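Local coordinates for EtuB protein (Clostridium kluyveri DSM 555, PDB 3IO0) that probably builds the shell of a bacterial microcompartment linked to ethanol utilisation, as a trimer of chains that each carry two microcompartment domains, at residues G12-G17 and S44-A49; M53-E58 and D108-N113; G112-C117 and V223-P228; G120-Q125 and M149-A154. All blocks are in the same frame, centred on the assembly; numbering follows the deposited sequence.

Contact 1: residues G12-G17 and S44-A49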
# COMPACT_ATOMS: atom_id res chain seq x y z
N GLY A 12 -16.54 14.38 5.62
CA GLY A 12 -16.24 13.07 6.22
C GLY A 12 -15.15 12.28 5.51
O GLY A 12 -14.69 12.68 4.46
N GLY A 13 -14.73 11.16 6.08
CA GLY A 13 -13.43 10.58 5.72
C GLY A 13 -12.53 11.68 6.20
O GLY A 13 -12.97 12.52 6.99
N ASP A 14 -11.29 11.77 5.77
CA ASP A 14 -10.62 13.01 6.16
C ASP A 14 -10.46 13.84 4.92
O ASP A 14 -9.39 13.92 4.34
CB ASP A 14 -9.30 12.78 6.92
CG ASP A 14 -9.53 12.37 8.38
OD1 ASP A 14 -10.62 12.63 8.92
OD2 ASP A 14 -8.62 11.79 8.98
N THR A 15 -11.56 14.44 4.48
CA THR A 15 -11.49 15.13 3.22
C THR A 15 -11.34 16.64 3.35
O THR A 15 -11.98 17.24 4.21
CB THR A 15 -12.56 14.66 2.17
OG1 THR A 15 -13.06 15.79 1.44
CG2 THR A 15 -13.69 13.94 2.79
N VAL A 16 -10.46 17.21 2.54
CA VAL A 16 -10.34 18.66 2.37
C VAL A 16 -10.68 19.11 0.97
O VAL A 16 -10.43 18.39 -0.00
CB VAL A 16 -8.93 19.22 2.59
CG1 VAL A 16 -8.90 20.12 3.78
CG2 VAL A 16 -7.89 18.12 2.63
N GLY A 17 -11.20 20.33 0.90
CA GLY A 17 -11.35 21.04 -0.35
C GLY A 17 -10.33 22.15 -0.37
O GLY A 17 -10.22 22.91 0.59
N SER A 44 -9.26 15.95 -1.56
CA SER A 44 -8.28 14.99 -1.06
C SER A 44 -8.81 14.38 0.23
O SER A 44 -9.30 15.11 1.09
CB SER A 44 -6.94 15.70 -0.80
OG SER A 44 -5.88 14.78 -0.59
N ALA A 45 -8.72 13.06 0.38
CA ALA A 45 -9.23 12.40 1.58
C ALA A 45 -8.46 11.16 1.99
O ALA A 45 -7.83 10.49 1.15
CB ALA A 45 -10.68 12.05 1.42
N ARG A 46 -8.53 10.85 3.28
CA ARG A 46 -7.85 9.68 3.81
C ARG A 46 -8.71 8.45 3.60
O ARG A 46 -8.18 7.38 3.29
CB ARG A 46 -7.54 9.84 5.30
CG ARG A 46 -6.68 11.07 5.65
CD ARG A 46 -5.26 10.96 5.12
NE ARG A 46 -4.63 9.68 5.44
CZ ARG A 46 -4.22 9.31 6.65
NH1 ARG A 46 -4.37 10.12 7.69
NH2 ARG A 46 -3.66 8.12 6.81
N VAL A 47 -10.02 8.60 3.75
CA VAL A 47 -10.92 7.43 3.69
C VAL A 47 -11.94 7.47 2.55
O VAL A 47 -12.80 8.35 2.48
CB VAL A 47 -11.62 7.17 5.07
CG1 VAL A 47 -12.61 6.00 4.96
CG2 VAL A 47 -10.59 6.90 6.16
N GLY A 48 -11.82 6.49 1.65
CA GLY A 48 -12.79 6.29 0.57
C GLY A 48 -12.33 6.91 -0.73
O GLY A 48 -11.32 7.61 -0.76
N ALA A 49 -13.08 6.64 -1.80
CA ALA A 49 -12.79 7.20 -3.11
C ALA A 49 -14.03 7.31 -4.00
O ALA A 49 -14.27 8.38 -4.57
CB ALA A 49 -11.69 6.41 -3.82
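V16 and S44 pair across two neighbouring antiparallel strands, 15-20 and 39-45, in the five-stranded sheet of the first of two tandem microcompartment domains. They form a hydrogen-bonded pair. V16 N gives a bond of 2.8 Å to S44 O, and S44 N returns one of 3.1 Å to V16 O. Past this pair the strands give way to loop. The bond from R46 N to D14 O is long and weak at 3.4 Å. D14 O also receives a CA-H contact from A45 CA at 3.2 Å. V47 lies beside G13, with V47 CB 3.9 Å from G13 CA.

The side chains of D14 and R46 meet through their carbon stems, not their charges. R46 bends at chi2 and chi3 (-67° and -49°), which turns its guanidinium off to other partners. D75 takes R46 NE in a salt bridge, and K77 does the same for D14 OD2.

A second subunit packs against this contact: its G155 N bonds S44 OG, and its N187 ND2 bonds A45 O. Where D14 and R46 touch, D14 CB lies 3.4 Å from R46 CG.

Contact 2: residues M53-E58 and D108-N113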
# COMPACT_ATOMS: atom_id res chain seq x y z
N MET A 53 -15.64 10.72 -5.42
CA MET A 53 -15.79 10.74 -6.87
C MET A 53 -17.23 11.09 -7.24
O MET A 53 -17.45 11.94 -8.10
CB MET A 53 -15.35 9.41 -7.50
CG MET A 53 -13.87 9.08 -7.32
SD MET A 53 -13.21 7.83 -8.46
CE MET A 53 -13.66 6.34 -7.60
N MET A 54 -18.20 10.46 -6.57
CA MET A 54 -19.61 10.78 -6.80
C MET A 54 -19.85 12.27 -6.62
O MET A 54 -20.40 12.93 -7.52
CB MET A 54 -20.54 9.99 -5.86
CG MET A 54 -20.79 8.52 -6.22
SD MET A 54 -21.39 8.15 -7.89
CE MET A 54 -22.61 9.47 -8.06
N ALA A 55 -19.41 12.80 -5.48
CA ALA A 55 -19.55 14.23 -5.16
C ALA A 55 -18.84 15.12 -6.19
O ALA A 55 -19.38 16.14 -6.58
CB ALA A 55 -19.05 14.51 -3.76
N ALA A 56 -17.66 14.73 -6.64
CA ALA A 56 -16.93 15.52 -7.62
C ALA A 56 -17.58 15.44 -9.02
O ALA A 56 -17.51 16.40 -9.80
CB ALA A 56 -15.48 15.09 -7.67
N ASP A 57 -18.20 14.31 -9.34
CA ASP A 57 -18.86 14.17 -10.63
C ASP A 57 -20.08 15.10 -10.67
O ASP A 57 -20.33 15.76 -11.68
CB ASP A 57 -19.24 12.72 -10.92
CG ASP A 57 -19.42 12.43 -12.42
OD1 ASP A 57 -18.53 12.79 -13.23
OD2 ASP A 57 -20.46 11.82 -12.78
N GLU A 58 -20.81 15.16 -9.55
CA GLU A 58 -21.90 16.12 -9.39
C GLU A 58 -21.37 17.56 -9.62
O GLU A 58 -22.03 18.38 -10.27
CB GLU A 58 -22.51 15.98 -7.99
CG GLU A 58 -24.04 16.13 -7.94
CD GLU A 58 -24.62 15.94 -6.51
OE1 GLU A 58 -25.30 16.87 -6.01
OE2 GLU A 58 -24.42 14.88 -5.88
N ASP A 108 -20.44 13.81 2.25
CA ASP A 108 -21.00 13.06 3.38
C ASP A 108 -22.26 12.33 2.99
O ASP A 108 -22.53 11.24 3.52
CB ASP A 108 -21.27 13.98 4.55
CG ASP A 108 -20.01 14.51 5.16
OD1 ASP A 108 -19.32 13.75 5.85
OD2 ASP A 108 -19.69 15.69 4.92
N LYS A 109 -23.03 12.92 2.08
CA LYS A 109 -24.21 12.28 1.52
C LYS A 109 -23.82 10.91 0.98
O LYS A 109 -24.46 9.91 1.31
CB LYS A 109 -24.82 13.15 0.42
CG LYS A 109 -25.74 12.44 -0.57
CD LYS A 109 -26.66 13.44 -1.23
CE LYS A 109 -26.97 13.11 -2.69
NZ LYS A 109 -26.11 13.90 -3.64
N TYR A 110 -22.76 10.88 0.18
CA TYR A 110 -22.33 9.65 -0.49
C TYR A 110 -21.64 8.63 0.40
O TYR A 110 -21.81 7.43 0.22
CB TYR A 110 -21.48 9.98 -1.69
CG TYR A 110 -22.30 10.58 -2.79
CD1 TYR A 110 -23.35 9.86 -3.37
CD2 TYR A 110 -22.06 11.87 -3.25
CE1 TYR A 110 -24.11 10.40 -4.37
CE2 TYR A 110 -22.82 12.42 -4.26
CZ TYR A 110 -23.85 11.68 -4.82
OH TYR A 110 -24.61 12.21 -5.82
N LEU A 111 -20.86 9.11 1.37
CA LEU A 111 -20.27 8.24 2.37
C LEU A 111 -21.34 7.41 3.10
O LEU A 111 -21.03 6.38 3.70
CB LEU A 111 -19.46 9.06 3.36
CG LEU A 111 -18.14 9.64 2.85
CD1 LEU A 111 -17.70 10.81 3.72
CD2 LEU A 111 -17.06 8.58 2.79
N GLY A 112 -22.59 7.85 3.02
CA GLY A 112 -23.71 7.10 3.55
C GLY A 112 -23.82 5.72 2.94
O GLY A 112 -24.40 4.82 3.53
N ASN A 113 -23.26 5.57 1.74
CA ASN A 113 -23.22 4.30 1.04
C ASN A 113 -22.03 3.41 1.43
O ASN A 113 -21.81 2.35 0.83
CB ASN A 113 -23.20 4.54 -0.47
CG ASN A 113 -24.52 5.06 -0.98
OD1 ASN A 113 -24.56 6.00 -1.76
ND2 ASN A 113 -25.60 4.45 -0.54
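M54 on helix 50-61 lies over one face of the Y110 ring on helix 93-111. This is the tightly packed side. M54 CB sits almost on the ring normal, 3.5 Å from the centroid of the Y110 ring, in a CH-pi contact. The sulfur stays further off, with M54 SD 5.3 Å from the same centroid, still above the face. Bends at chi2 and chi3 of M54 (-54° and -43°) fold the chain back, so that M54 CE comes near the phenol end of the ring. A55 adds its methyl group, with A55 CB 4.0 Å from Y110 CD2. F134 and Q125 of the second domain also touch M54, so this side is buried between the two domains.

The other side is polar and nearer the solvent. K109 is exposed and E58 is partly exposed. Y110 OH gives a hydrogen bond of 2.7 Å to E58 OE2, which lies at the edge of the ring near its plane. The carboxylate and the ring are turned 83° apart. K109 NZ comes to the same oxygen, forming a salt bridge of 3.0 Å with E58 OE2. One carboxylate oxygen therefore takes both partners, which would be expected to favour its charged form. K109 NZ is also bonded to Q106.

A Met-aromatic contact thus joins the two helices of the first microcompartment domain, with a salt bridge at the solvent side.

Contact 3: residues G112-C117 and V223-P228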
# COMPACT_ATOMS: atom_id res chain seq x y z
N GLY A 112 -22.59 7.85 3.02
CA GLY A 112 -23.71 7.10 3.55
C GLY A 112 -23.82 5.72 2.94
O GLY A 112 -24.40 4.82 3.53
N ASN A 113 -23.26 5.57 1.74
CA ASN A 113 -23.22 4.30 1.04
C ASN A 113 -22.03 3.41 1.43
O ASN A 113 -21.81 2.35 0.83
CB ASN A 113 -23.20 4.54 -0.47
CG ASN A 113 -24.52 5.06 -0.98
OD1 ASN A 113 -24.56 6.00 -1.76
ND2 ASN A 113 -25.60 4.45 -0.54
N VAL A 114 -21.24 3.84 2.41
CA VAL A 114 -20.13 3.05 2.89
C VAL A 114 -20.55 2.37 4.18
O VAL A 114 -20.93 3.04 5.13
CB VAL A 114 -18.85 3.91 3.11
CG1 VAL A 114 -17.72 3.06 3.71
CG2 VAL A 114 -18.39 4.54 1.82
N TYR A 115 -20.49 1.05 4.20
CA TYR A 115 -20.76 0.28 5.41
C TYR A 115 -19.43 -0.19 5.97
O TYR A 115 -18.70 -0.90 5.29
CB TYR A 115 -21.65 -0.92 5.08
CG TYR A 115 -23.01 -0.54 4.53
CD1 TYR A 115 -23.16 -0.15 3.19
CD2 TYR A 115 -24.15 -0.58 5.34
CE1 TYR A 115 -24.40 0.20 2.68
CE2 TYR A 115 -25.40 -0.23 4.83
CZ TYR A 115 -25.52 0.16 3.51
OH TYR A 115 -26.76 0.50 3.01
N LEU A 116 -19.09 0.23 7.19
CA LEU A 116 -17.82 -0.18 7.80
C LEU A 116 -18.01 -1.30 8.80
O LEU A 116 -19.11 -1.54 9.30
CB LEU A 116 -17.13 0.97 8.52
CG LEU A 116 -16.63 2.21 7.80
CD1 LEU A 116 -16.19 3.23 8.85
CD2 LEU A 116 -15.49 1.89 6.84
N CYS A 117 -16.91 -1.98 9.10
CA CYS A 117 -16.88 -2.94 10.17
C CYS A 117 -15.46 -3.44 10.35
O CYS A 117 -14.56 -3.09 9.58
CB CYS A 117 -17.81 -4.10 9.90
SG CYS A 117 -17.14 -5.28 8.78
N VAL A 223 -22.08 -1.29 9.18
CA VAL A 223 -22.96 -0.13 9.37
C VAL A 223 -22.56 1.13 8.60
O VAL A 223 -21.45 1.64 8.74
CB VAL A 223 -23.14 0.24 10.88
CG1 VAL A 223 -24.01 -0.81 11.61
CG2 VAL A 223 -21.78 0.41 11.59
N SER A 224 -23.47 1.63 7.79
CA SER A 224 -23.29 2.94 7.19
C SER A 224 -23.66 3.96 8.24
O SER A 224 -24.12 3.57 9.30
CB SER A 224 -24.29 3.09 6.05
OG SER A 224 -24.81 4.41 5.99
N MET A 225 -23.35 5.23 8.06
CA MET A 225 -22.01 5.76 8.07
C MET A 225 -22.09 7.11 8.80
O MET A 225 -21.06 7.49 9.37
CB MET A 225 -21.24 5.83 6.75
CG MET A 225 -19.72 5.55 7.00
SD MET A 225 -18.43 6.58 6.19
CE MET A 225 -16.89 5.93 6.81
N SER A 226 -23.22 7.86 8.83
CA SER A 226 -24.33 8.08 7.82
C SER A 226 -25.56 7.13 7.52
O SER A 226 -25.99 6.35 8.37
CB SER A 226 -23.77 8.70 6.53
OG SER A 226 -24.82 9.36 5.83
N LYS A 227 -26.13 7.27 6.31
CA LYS A 227 -27.22 6.40 5.82
C LYS A 227 -27.27 6.41 4.25
O LYS A 227 -26.89 7.42 3.65
CB LYS A 227 -28.56 6.83 6.43
CG LYS A 227 -29.58 7.33 5.41
CD LYS A 227 -30.12 8.71 5.76
CE LYS A 227 -30.91 9.27 4.58
NZ LYS A 227 -31.39 10.64 4.86
N PRO A 228 -27.74 5.31 3.60
CA PRO A 228 -27.53 5.15 2.14
C PRO A 228 -28.39 6.07 1.29
O PRO A 228 -29.18 6.82 1.84
CB PRO A 228 -27.91 3.67 1.89
CG PRO A 228 -28.89 3.36 2.93
CD PRO A 228 -28.51 4.18 4.16
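Y115 carries its CG beside the backbone N (chi1 -61°), and this lays the ring under S224. The two segments form part of the second microcompartment domain. Strand 114-117 is an outer strand of its five-stranded antiparallel sheet within the chain, and 223-228 belongs to the C-terminal tail after helix 197-217.

The tail adds one bridge to this strand. L116 and V223 make an antiparallel hydrogen-bonded pair. V223 N reaches L116 O at 3.0 Å. The return bond, L116 N to V223 O, is 3.2 Å.

Beyond the bridge, side chains take over. S224 CB lies over one face of the Y115 ring, offset toward the rim, 3.9 Å from the centroid of the Y115 ring. R208 and L212 of helix 197-217 also touch Y115. At the phenol end, P228 crosses at about a right angle, and P228 CB is 3.6 Å from Y115 OH. S224 OG is modelled 2.5 Å from G112 O, closer than is reliable at this resolution, so a hydrogen bond is probable but its length is doubtful.

M225 runs along the other flank of the strand. M225 CE meets L116 CD1 at 3.5 Å, and M225 SD lies 4.1 Å from V114 CB. This flank is partly open to solvent, since L116 is exposed.

G112 lies against the tail, which has a cis peptide bond before S226. There G112 CA approaches K227 O at 3.2 Å in a CA-H...O contact.

Contact 4: residues G120-Q125 and M149-A154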
# COMPACT_ATOMS: atom_id res chain seq x y z
N GLY A 120 -13.63 -5.42 7.40
CA GLY A 120 -13.61 -4.81 6.08
C GLY A 120 -14.68 -3.78 5.88
O GLY A 120 -14.99 -3.03 6.79
N HIS A 121 -15.25 -3.75 4.69
CA HIS A 121 -16.24 -2.74 4.34
C HIS A 121 -17.03 -3.14 3.10
O HIS A 121 -16.65 -4.06 2.37
CB HIS A 121 -15.56 -1.40 4.10
CG HIS A 121 -14.42 -1.46 3.13
ND1 HIS A 121 -14.60 -1.55 1.76
CD2 HIS A 121 -13.08 -1.44 3.32
CE1 HIS A 121 -13.43 -1.58 1.16
NE2 HIS A 121 -12.49 -1.52 2.08
N LEU A 122 -18.13 -2.44 2.87
CA LEU A 122 -18.90 -2.58 1.65
C LEU A 122 -19.26 -1.19 1.14
O LEU A 122 -19.53 -0.30 1.94
CB LEU A 122 -20.17 -3.38 1.92
CG LEU A 122 -21.14 -3.54 0.74
CD1 LEU A 122 -20.65 -4.59 -0.22
CD2 LEU A 122 -22.52 -3.90 1.23
N GLU A 123 -19.23 -0.99 -0.17
CA GLU A 123 -19.60 0.29 -0.74
C GLU A 123 -20.24 0.10 -2.09
O GLU A 123 -19.69 -0.56 -2.98
CB GLU A 123 -18.41 1.24 -0.85
CG GLU A 123 -18.77 2.61 -1.46
CD GLU A 123 -17.61 3.60 -1.44
OE1 GLU A 123 -16.45 3.17 -1.30
OE2 GLU A 123 -17.86 4.83 -1.56
N VAL A 124 -21.41 0.70 -2.24
CA VAL A 124 -22.14 0.64 -3.48
C VAL A 124 -22.60 2.06 -3.80
O VAL A 124 -23.31 2.68 -3.01
CB VAL A 124 -23.33 -0.32 -3.37
CG1 VAL A 124 -23.93 -0.57 -4.72
CG2 VAL A 124 -22.89 -1.65 -2.78
N GLN A 125 -22.17 2.58 -4.95
CA GLN A 125 -22.51 3.93 -5.38
C GLN A 125 -23.28 3.90 -6.68
O GLN A 125 -23.13 2.99 -7.49
CB GLN A 125 -21.25 4.78 -5.57
CG GLN A 125 -20.45 5.07 -4.29
CD GLN A 125 -21.18 5.98 -3.30
OE1 GLN A 125 -22.27 6.49 -3.57
NE2 GLN A 125 -20.56 6.18 -2.14
N MET A 149 -19.00 -0.81 -7.17
CA MET A 149 -19.10 -1.85 -6.15
C MET A 149 -17.72 -2.20 -5.67
O MET A 149 -16.80 -2.35 -6.48
CB MET A 149 -19.59 -3.13 -6.80
CG MET A 149 -21.05 -3.36 -6.76
SD MET A 149 -21.41 -4.45 -8.13
CE MET A 149 -21.66 -3.21 -9.40
N HIS A 150 -17.59 -2.39 -4.36
CA HIS A 150 -16.47 -3.13 -3.83
C HIS A 150 -16.72 -3.53 -2.39
O HIS A 150 -17.56 -2.94 -1.71
CB HIS A 150 -15.16 -2.36 -3.96
CG HIS A 150 -15.15 -1.07 -3.22
ND1 HIS A 150 -14.93 -0.99 -1.87
CD2 HIS A 150 -15.33 0.20 -3.65
CE1 HIS A 150 -14.99 0.28 -1.49
NE2 HIS A 150 -15.23 1.02 -2.55
N ALA A 151 -16.00 -4.56 -1.95
CA ALA A 151 -16.01 -4.96 -0.56
C ALA A 151 -14.64 -5.54 -0.17
O ALA A 151 -13.91 -6.07 -1.03
CB ALA A 151 -17.12 -5.94 -0.29
N ALA A 152 -14.31 -5.42 1.11
CA ALA A 152 -13.09 -5.97 1.67
C ALA A 152 -13.49 -6.88 2.80
O ALA A 152 -14.41 -6.56 3.54
CB ALA A 152 -12.19 -4.87 2.18
N PRO A 153 -12.80 -8.02 2.96
CA PRO A 153 -11.71 -8.49 2.12
C PRO A 153 -12.22 -8.87 0.75
O PRO A 153 -13.43 -9.12 0.59
CB PRO A 153 -11.21 -9.73 2.86
CG PRO A 153 -12.38 -10.20 3.62
CD PRO A 153 -13.09 -8.96 4.05
N ALA A 154 -11.30 -8.92 -0.21
CA ALA A 154 -11.65 -9.06 -1.63
C ALA A 154 -12.69 -10.15 -1.92
O ALA A 154 -13.49 -10.00 -2.85
CB ALA A 154 -10.39 -9.29 -2.45
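Strands 120-125 and 149-152 run antiparallel, their axes 172° apart, with hydrogen-bonded pairs at H121-A152 and E123-H150. They are neighbours in the sheet of the second microcompartment domain. The E123-H150 pair is bonded in both directions, with E123 N to H150 O at 3.0 Å and H150 N to E123 O at 3.1 Å.

One face of the sheet carries H121, E123, H150 and A152. H150 holds CG between its backbone N and carbonyl carbon (chi1 61°), which swings the ring across to H121 and the E123 carboxylate. The two histidine rings meet rim to rim, with planes 84° apart, and H121 CE1 lies 3.4 Å from H150 ND1. A152 CB packs over one face of the H121 ring, 3.6 Å from its centroid. Q125 NE2 bonds E123 OE2 at 3.1 Å, a bond that would limit rotation of the carboxylate. P50 and A51 of helix 50-61 lie against E123.

The opposite face is apolar. L122 CD1 meets A151 CB at 3.8 Å, and V124 lies beside M149. Helices 154-167 and 197-217 pack against this face.

The polar face also has a weak bond across the strands, from H150 NE2 to E123 OE1 at 2.8 Å.

Contacts 1 and 4 are buried strand pairs, one in the sheet of each microcompartment domain. Contact 1 is mostly backbone bonding and lies at a subunit interface. Contact 4 adds polar side chains on one face and apolar ones on the other. Contact 2 joins two helices of the first domain through a ring and a carboxylate. Contact 3 is the most exposed and ties the C-terminal tail to a strand. Contacts 3 and 4 share one sheet, where Y115 N bonds L122 O. G112 and N113 belong to both contacts 2 and 3. Y110 O bonds Q125 NE2, linking contact 2 to contact 4, and G12 N bonds D108 OD1 between contacts 1 and 2.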